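Local atomic coordinates of soluble KIT ligand (Mus musculus, PDB entry 2O27), a protein that binds and activates the receptor tyrosine kinase KIT as a non-covalent homodimer, driving receptor dimerization and so cell survival, proliferation and haematopoiesis. Residues A[9-14]-A[70-75]; A[52-57]-A[111-116]. One frame throughout, in Å; residues are numbered along the deposited sequence.

Interaction 1. Residues A[9-14]-A[70-75]; sequences NVKDIT and NYSIID
I73 on helix 70-91 sets its CG2 methyl against the backbone carbonyls of K11 and D12, in the turn that leads into helix 13-18 of the four-helix cytokine bundle. K11 and D12 both have positive phi angles; D12 stands at the N-cap position, but its carboxylate makes no capping bond. This backbone turn brings the carbonyl oxygens of both residues to I73. K11 then reaches over the isoleucine: with chi2 and chi3 both bent, the alkyl chain crosses I73 at a slant, K11 CE lying 4.1 Å from I73 CG1, while NZ ends beside S72. K11 NZ lies 3.4 Å from S72 OG, and that hydroxyl is hydrogen-bonded to S69 O. K11 is poorly ordered, so its amino end is placed only approximately at this outward part of the contact. L68 touches the side chains of both K11 and I73, and the isoleucine also touches K15 and L16 of helix 13-18. The branch that meets the turn is set anti to the backbone N (chi1 to CG1 -54°): I73 CG2 lies 3.4 Å from K11 O and 3.7 Å from D12 O.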
ATOM      1  N   ASN A   9       1.217  11.796 -21.021  1.00 95.45           N
ATOM      2  CA  ASN A   9       0.017  11.725 -20.196  1.00 95.18           C
ATOM      3  C   ASN A   9       0.147  10.544 -19.242  1.00 94.14           C
ATOM      4  O   ASN A   9      -0.002   9.396 -19.652  1.00 94.50           O
ATOM      5  CB  ASN A   9      -1.220  11.547 -21.081  1.00 96.43           C
ATOM      6  CG  ASN A   9      -2.300  12.569 -20.774  1.00 97.89           C
ATOM      7  OD1 ASN A   9      -2.102  13.770 -20.952  1.00 98.39           O
ATOM      8  ND2 ASN A   9      -3.451  12.095 -20.310  1.00 98.31           N
ATOM      9  N   VAL A  10       0.425  10.823 -17.976  1.00 92.25           N
ATOM     10  CA  VAL A  10       0.593   9.750 -17.003  1.00 89.76           C
ATOM     11  C   VAL A  10       0.070  10.043 -15.599  1.00 87.52           C
ATOM     12  O   VAL A  10       0.002   9.141 -14.770  1.00 87.66           O
ATOM     13  CB  VAL A  10       2.084   9.349 -16.888  1.00 91.04           C
ATOM     14  CG1 VAL A  10       2.563   8.748 -18.208  1.00 91.63           C
ATOM     15  CG2 VAL A  10       2.920  10.560 -16.519  1.00 90.67           C
ATOM     16  N   LYS A  11      -0.313  11.289 -15.337  1.00 83.97           N
ATOM     17  CA  LYS A  11      -0.802  11.679 -14.014  1.00 80.31           C
ATOM     18  C   LYS A  11       0.192  11.313 -12.910  1.00 76.35           C
ATOM     19  O   LYS A  11      -0.185  11.108 -11.759  1.00 76.94           O
ATOM     20  CB  LYS A  11      -2.166  11.051 -13.719  1.00 82.40           C
ATOM     21  CG  LYS A  11      -3.338  11.945 -14.103  1.00 84.12           C
ATOM     22  CD  LYS A  11      -4.485  11.793 -13.121  1.00 84.78           C
ATOM     23  CE  LYS A  11      -4.070  12.233 -11.726  1.00 85.44           C
ATOM     24  NZ  LYS A  11      -5.145  12.023 -10.720  1.00 86.55           N
ATOM     25  N   ASP A  12       1.463  11.224 -13.292  1.00 70.68           N
ATOM     26  CA  ASP A  12       2.565  10.925 -12.397  1.00 63.74           C
ATOM     27  C   ASP A  12       2.575   9.642 -11.581  1.00 57.73           C
ATOM     28  O   ASP A  12       1.998   9.532 -10.491  1.00 54.20           O
ATOM     29  CB  ASP A  12       2.846  12.121 -11.496  1.00 66.49           C
ATOM     30  CG  ASP A  12       3.613  13.209 -12.219  1.00 69.25           C
ATOM     31  OD1 ASP A  12       4.655  12.886 -12.827  1.00 69.83           O
ATOM     32  OD2 ASP A  12       3.180  14.380 -12.184  1.00 71.64           O
ATOM     33  N   ILE A  13       3.268   8.688 -12.168  1.00 51.84           N
ATOM     34  CA  ILE A  13       3.505   7.394 -11.592  1.00 45.80           C
ATOM     35  C   ILE A  13       4.484   7.516 -10.412  1.00 42.09           C
ATOM     36  O   ILE A  13       4.425   6.742  -9.471  1.00 40.08           O
ATOM     37  CB  ILE A  13       4.063   6.486 -12.715  1.00 44.77           C
ATOM     38  CG1 ILE A  13       2.933   6.224 -13.725  1.00 46.49           C
ATOM     39  CG2 ILE A  13       4.656   5.201 -12.162  1.00 44.19           C
ATOM     40  CD1 ILE A  13       3.356   5.427 -14.942  1.00 47.56           C
ATOM     41  N   THR A  14       5.357   8.514 -10.471  1.00 40.91           N
ATOM     42  CA  THR A  14       6.362   8.752  -9.444  1.00 40.91           C
ATOM     43  C   THR A  14       5.715   9.038  -8.097  1.00 40.54           C
ATOM     44  O   THR A  14       6.116   8.475  -7.076  1.00 40.56           O
ATOM     45  CB  THR A  14       7.305   9.933  -9.841  1.00 41.52           C
ATOM     46  OG1 THR A  14       8.033   9.574 -11.022  1.00 39.45           O
ATOM     47  CG2 THR A  14       8.313  10.234  -8.732  1.00 42.02           C
ATOM     48  N   ASN A  70      -4.286   7.988  -4.716  1.00 35.38           N
ATOM     49  CA  ASN A  70      -3.835   6.817  -5.426  1.00 35.09           C
ATOM     50  C   ASN A  70      -4.973   6.328  -6.312  1.00 33.77           C
ATOM     51  O   ASN A  70      -4.748   5.934  -7.459  1.00 32.68           O
ATOM     52  CB  ASN A  70      -3.413   5.727  -4.426  1.00 34.88           C
ATOM     53  CG  ASN A  70      -2.142   6.095  -3.672  1.00 34.25           C
ATOM     54  OD1 ASN A  70      -1.540   7.133  -3.935  1.00 35.92           O
ATOM     55  ND2 ASN A  70      -1.731   5.241  -2.737  1.00 30.63           N
ATOM     56  N   TYR A  71      -6.201   6.384  -5.791  1.00 32.40           N
ATOM     57  CA  TYR A  71      -7.353   5.926  -6.560  1.00 32.68           C
ATOM     58  C   TYR A  71      -7.424   6.654  -7.902  1.00 32.12           C
ATOM     59  O   TYR A  71      -7.541   6.023  -8.943  1.00 31.48           O
ATOM     60  CB  TYR A  71      -8.686   6.151  -5.797  1.00 30.78           C
ATOM     61  CG  TYR A  71      -9.904   5.628  -6.531  1.00 28.65           C
ATOM     62  CD1 TYR A  71     -10.405   4.354  -6.265  1.00 28.32           C
ATOM     63  CD2 TYR A  71     -10.523   6.375  -7.534  1.00 29.76           C
ATOM     64  CE1 TYR A  71     -11.495   3.826  -6.981  1.00 28.39           C
ATOM     65  CE2 TYR A  71     -11.618   5.852  -8.259  1.00 29.66           C
ATOM     66  CZ  TYR A  71     -12.087   4.577  -7.963  1.00 30.63           C
ATOM     67  OH  TYR A  71     -13.158   4.039  -8.632  1.00 35.58           O
ATOM     68  N   SER A  72      -7.346   7.982  -7.867  1.00 32.18           N
ATOM     69  CA  SER A  72      -7.429   8.792  -9.089  1.00 32.83           C
ATOM     70  C   SER A  72      -6.325   8.504 -10.113  1.00 32.53           C
ATOM     71  O   SER A  72      -6.612   8.320 -11.294  1.00 31.86           O
ATOM     72  CB  SER A  72      -7.421  10.283  -8.729  1.00 34.92           C
ATOM     73  OG  SER A  72      -6.324  10.606  -7.886  1.00 44.21           O
ATOM     74  N   ILE A  73      -5.071   8.484  -9.662  1.00 33.39           N
ATOM     75  CA  ILE A  73      -3.944   8.211 -10.550  1.00 33.43           C
ATOM     76  C   ILE A  73      -4.084   6.819 -11.192  1.00 31.51           C
ATOM     77  O   ILE A  73      -3.962   6.656 -12.399  1.00 32.71           O
ATOM     78  CB  ILE A  73      -2.588   8.255  -9.779  1.00 34.26           C
ATOM     79  CG1 ILE A  73      -2.431   9.578  -9.021  1.00 36.16           C
ATOM     80  CG2 ILE A  73      -1.437   8.107 -10.759  1.00 34.39           C
ATOM     81  CD1 ILE A  73      -1.239   9.566  -8.024  1.00 36.29           C
ATOM     82  N   ILE A  74      -4.337   5.813 -10.371  1.00 31.40           N
ATOM     83  CA  ILE A  74      -4.486   4.454 -10.872  1.00 30.96           C
ATOM     84  C   ILE A  74      -5.647   4.371 -11.869  1.00 32.82           C
ATOM     85  O   ILE A  74      -5.553   3.702 -12.914  1.00 32.77           O
ATOM     86  CB  ILE A  74      -4.762   3.472  -9.703  1.00 29.18           C
ATOM     87  CG1 ILE A  74      -3.514   3.341  -8.829  1.00 30.53           C
ATOM     88  CG2 ILE A  74      -5.224   2.110 -10.238  1.00 28.01           C
ATOM     89  CD1 ILE A  74      -3.760   2.601  -7.487  1.00 28.08           C
ATOM     90  N   ASP A  75      -6.757   5.020 -11.526  1.00 32.70           N
ATOM     91  CA  ASP A  75      -7.928   5.006 -12.391  1.00 34.34           C
ATOM     92  C   ASP A  75      -7.575   5.627 -13.747  1.00 34.90           C
ATOM     93  O   ASP A  75      -8.016   5.152 -14.787  1.00 36.02           O
ATOM     94  CB  ASP A  75      -9.089   5.792 -11.749  1.00 32.48           C
ATOM     95  CG  ASP A  75     -10.345   5.788 -12.619  1.00 33.58           C
ATOM     96  OD1 ASP A  75     -10.821   6.876 -12.956  1.00 34.64           O
ATOM     97  OD2 ASP A  75     -10.857   4.706 -12.966  1.00 32.55           O
TER

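Interaction 2. Residues A[52-57]-A[111-116]; sequences LSLTTL and EEFFSI
The outer end of the F113 ring is the bump that reaches furthest across, and S53 and L54 on helix 43-58 form the shallow hollow that receives it. CG anti to the backbone N (chi1 176°) sends the ring out from helix 110-124. S53 CB meets it obliquely, 3.6 Å from F113 CE1 and 3.8 Å from F113 CZ, while L54 CD2 comes in near the ring plane at the edge, 4.0 Å from F113 CE2. S53 OG is hydrogen-bonded to T27 O on the neighbouring strand 26-30. In this four-helix cytokine bundle the two segments run roughly antiparallel, at 140°, with the segment axes 12.6 Å apart at closest approach, a separation that large side chains have to span. F114 lies beside F113 in a T-shaped (edge-to-face) pair: F113 turns an edge to its face, with F113 CD2 over the centre of the F114 ring, 3.6 Å above its plane. L54 CD2 also reaches F114, lying 4.4 Å from F114 CE2, and thus touches both phenylalanines. One turn along helix 43-58 from S53, L57 adds a further apolar contact, its CD1 4.3 Å from F114 CZ and oblique to the ring.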
ATOM      1  N   LEU A  52      -5.694  -5.985 -16.273  1.00 31.43           N
ATOM      2  CA  LEU A  52      -6.212  -6.820 -15.194  1.00 32.40           C
ATOM      3  C   LEU A  52      -5.593  -6.412 -13.843  1.00 32.08           C
ATOM      4  O   LEU A  52      -6.319  -6.194 -12.886  1.00 32.87           O
ATOM      5  CB  LEU A  52      -5.916  -8.303 -15.447  1.00 34.04           C
ATOM      6  CG  LEU A  52      -6.532  -9.073 -16.629  1.00 36.40           C
ATOM      7  CD1 LEU A  52      -6.277 -10.577 -16.401  1.00 37.07           C
ATOM      8  CD2 LEU A  52      -8.031  -8.802 -16.756  1.00 37.06           C
ATOM      9  N   SER A  53      -4.257  -6.303 -13.772  1.00 29.85           N
ATOM     10  CA  SER A  53      -3.605  -5.911 -12.515  1.00 29.01           C
ATOM     11  C   SER A  53      -4.087  -4.549 -12.008  1.00 28.58           C
ATOM     12  O   SER A  53      -4.296  -4.374 -10.819  1.00 29.66           O
ATOM     13  CB  SER A  53      -2.077  -5.879 -12.659  1.00 26.85           C
ATOM     14  OG  SER A  53      -1.536  -7.190 -12.761  1.00 26.79           O
ATOM     15  N   LEU A  54      -4.259  -3.586 -12.907  1.00 28.74           N
ATOM     16  CA  LEU A  54      -4.709  -2.271 -12.495  1.00 29.97           C
ATOM     17  C   LEU A  54      -6.129  -2.372 -11.940  1.00 30.09           C
ATOM     18  O   LEU A  54      -6.433  -1.777 -10.919  1.00 30.98           O
ATOM     19  CB  LEU A  54      -4.618  -1.275 -13.667  1.00 28.93           C
ATOM     20  CG  LEU A  54      -3.160  -0.892 -14.038  1.00 30.11           C
ATOM     21  CD1 LEU A  54      -3.127  -0.088 -15.373  1.00 30.80           C
ATOM     22  CD2 LEU A  54      -2.543  -0.051 -12.918  1.00 27.67           C
ATOM     23  N   THR A  55      -6.983  -3.152 -12.588  1.00 31.41           N
ATOM     24  CA  THR A  55      -8.343  -3.343 -12.100  1.00 33.51           C
ATOM     25  C   THR A  55      -8.305  -3.822 -10.649  1.00 33.85           C
ATOM     26  O   THR A  55      -8.957  -3.251  -9.778  1.00 32.28           O
ATOM     27  CB  THR A  55      -9.093  -4.384 -12.953  1.00 32.93           C
ATOM     28  OG1 THR A  55      -9.418  -3.797 -14.215  1.00 34.39           O
ATOM     29  CG2 THR A  55     -10.378  -4.846 -12.263  1.00 35.18           C
ATOM     30  N   THR A  56      -7.537  -4.881 -10.410  1.00 34.27           N
ATOM     31  CA  THR A  56      -7.385  -5.452  -9.084  1.00 34.77           C
ATOM     32  C   THR A  56      -6.803  -4.426  -8.103  1.00 35.29           C
ATOM     33  O   THR A  56      -7.286  -4.296  -6.976  1.00 34.68           O
ATOM     34  CB  THR A  56      -6.475  -6.713  -9.163  1.00 37.48           C
ATOM     35  OG1 THR A  56      -7.203  -7.793  -9.777  1.00 40.19           O
ATOM     36  CG2 THR A  56      -5.991  -7.133  -7.792  1.00 37.41           C
ATOM     37  N   LEU A  57      -5.776  -3.685  -8.538  1.00 33.16           N
ATOM     38  CA  LEU A  57      -5.131  -2.678  -7.691  1.00 33.28           C
ATOM     39  C   LEU A  57      -6.108  -1.574  -7.268  1.00 33.29           C
ATOM     40  O   LEU A  57      -6.166  -1.209  -6.092  1.00 32.70           O
ATOM     41  CB  LEU A  57      -3.954  -2.010  -8.419  1.00 33.56           C
ATOM     42  CG  LEU A  57      -2.582  -1.773  -7.762  1.00 36.27           C
ATOM     43  CD1 LEU A  57      -2.058  -0.410  -8.256  1.00 35.72           C
ATOM     44  CD2 LEU A  57      -2.626  -1.817  -6.233  1.00 31.99           C
ATOM     45  N   GLU A 111       7.559  -0.191  -7.601  1.00 32.79           N
ATOM     46  CA  GLU A 111       8.578   0.356  -8.495  1.00 34.88           C
ATOM     47  C   GLU A 111       8.737  -0.570  -9.677  1.00 33.08           C
ATOM     48  O   GLU A 111       8.792  -0.132 -10.810  1.00 33.49           O
ATOM     49  CB  GLU A 111       9.930   0.484  -7.780  1.00 38.42           C
ATOM     50  CG  GLU A 111      10.306   1.904  -7.386  1.00 47.09           C
ATOM     51  CD  GLU A 111      10.678   2.782  -8.576  1.00 50.89           C
ATOM     52  OE1 GLU A 111      10.772   4.025  -8.399  1.00 54.26           O
ATOM     53  OE2 GLU A 111      10.885   2.231  -9.682  1.00 53.43           O
ATOM     54  N   GLU A 112       8.808  -1.861  -9.398  1.00 32.10           N
ATOM     55  CA  GLU A 112       8.977  -2.854 -10.442  1.00 33.04           C
ATOM     56  C   GLU A 112       7.761  -2.990 -11.334  1.00 32.73           C
ATOM     57  O   GLU A 112       7.880  -3.201 -12.553  1.00 33.83           O
ATOM     58  CB  GLU A 112       9.275  -4.213  -9.816  1.00 35.00           C
ATOM     59  CG  GLU A 112      10.619  -4.279  -9.125  1.00 38.98           C
ATOM     60  CD  GLU A 112      10.804  -5.551  -8.324  1.00 42.26           C
ATOM     61  OE1 GLU A 112      11.927  -5.750  -7.813  1.00 47.15           O
ATOM     62  OE2 GLU A 112       9.838  -6.342  -8.196  1.00 42.58           O
ATOM     63  N   PHE A 113       6.581  -2.906 -10.726  1.00 29.86           N
ATOM     64  CA  PHE A 113       5.362  -3.051 -11.479  1.00 30.24           C
ATOM     65  C   PHE A 113       5.255  -1.935 -12.497  1.00 30.15           C
ATOM     66  O   PHE A 113       5.027  -2.177 -13.691  1.00 29.47           O
ATOM     67  CB  PHE A 113       4.147  -2.985 -10.568  1.00 27.44           C
ATOM     68  CG  PHE A 113       2.859  -3.032 -11.310  1.00 24.77           C
ATOM     69  CD1 PHE A 113       2.372  -4.237 -11.794  1.00 26.64           C
ATOM     70  CD2 PHE A 113       2.152  -1.870 -11.571  1.00 24.14           C
ATOM     71  CE1 PHE A 113       1.202  -4.290 -12.530  1.00 23.25           C
ATOM     72  CE2 PHE A 113       0.987  -1.912 -12.305  1.00 23.77           C
ATOM     73  CZ  PHE A 113       0.510  -3.136 -12.789  1.00 23.30           C
ATOM     74  N   PHE A 114       5.437  -0.716 -12.009  1.00 32.25           N
ATOM     75  CA  PHE A 114       5.314   0.451 -12.847  1.00 34.88           C
ATOM     76  C   PHE A 114       6.475   0.665 -13.804  1.00 37.15           C
ATOM     77  O   PHE A 114       6.402   1.516 -14.697  1.00 37.84           O
ATOM     78  CB  PHE A 114       5.037   1.675 -11.979  1.00 32.70           C
ATOM     79  CG  PHE A 114       3.625   1.697 -11.430  1.00 35.34           C
ATOM     80  CD1 PHE A 114       3.371   1.388 -10.103  1.00 33.90           C
ATOM     81  CD2 PHE A 114       2.537   1.956 -12.283  1.00 34.65           C
ATOM     82  CE1 PHE A 114       2.046   1.326  -9.628  1.00 38.29           C
ATOM     83  CE2 PHE A 114       1.227   1.890 -11.815  1.00 35.97           C
ATOM     84  CZ  PHE A 114       0.979   1.574 -10.492  1.00 35.77           C
ATOM     85  N   SER A 115       7.536  -0.120 -13.610  1.00 37.56           N
ATOM     86  CA  SER A 115       8.693  -0.097 -14.498  1.00 40.98           C
ATOM     87  C   SER A 115       8.279  -0.920 -15.718  1.00 38.34           C
ATOM     88  O   SER A 115       8.590  -0.563 -16.847  1.00 39.00           O
ATOM     89  CB  SER A 115       9.899  -0.748 -13.819  1.00 43.95           C
ATOM     90  OG  SER A 115      10.963  -0.924 -14.740  1.00 49.85           O
ATOM     91  N   ILE A 116       7.577  -2.029 -15.467  1.00 37.82           N
ATOM     92  CA  ILE A 116       7.070  -2.910 -16.513  1.00 36.69           C
ATOM     93  C   ILE A 116       6.036  -2.154 -17.328  1.00 36.76           C
ATOM     94  O   ILE A 116       5.944  -2.319 -18.543  1.00 36.19           O
ATOM     95  CB  ILE A 116       6.351  -4.159 -15.930  1.00 37.02           C
ATOM     96  CG1 ILE A 116       7.287  -4.920 -14.989  1.00 38.51           C
ATOM     97  CG2 ILE A 116       5.845  -5.034 -17.041  1.00 37.38           C
ATOM     98  CD1 ILE A 116       8.679  -5.135 -15.543  1.00 36.59           C
TER

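Overall arrangement
The two contacts lie about 11 Å apart, centre to centre, and alternate along the chain: 9-14, 52-57, 70-75, 111-116. Each segment belongs to a different helix of the bundle or leads into it, so together they bring in all four. Interaction 2 is fully buried near the middle of the chain, whereas interaction 1 sits towards the surface. They join where I74 CD1 lies 3.5 Å from L57 CD1. I13 CG2, 3.6 Å from F114 CB, makes a second link. N70 of interaction 1 also packs on N19 of the second subunit, the homodimer partner with which the growth factor brings two KIT molecules together. The chain is the cytokine part, predicted extracellular, of a longer membrane protein.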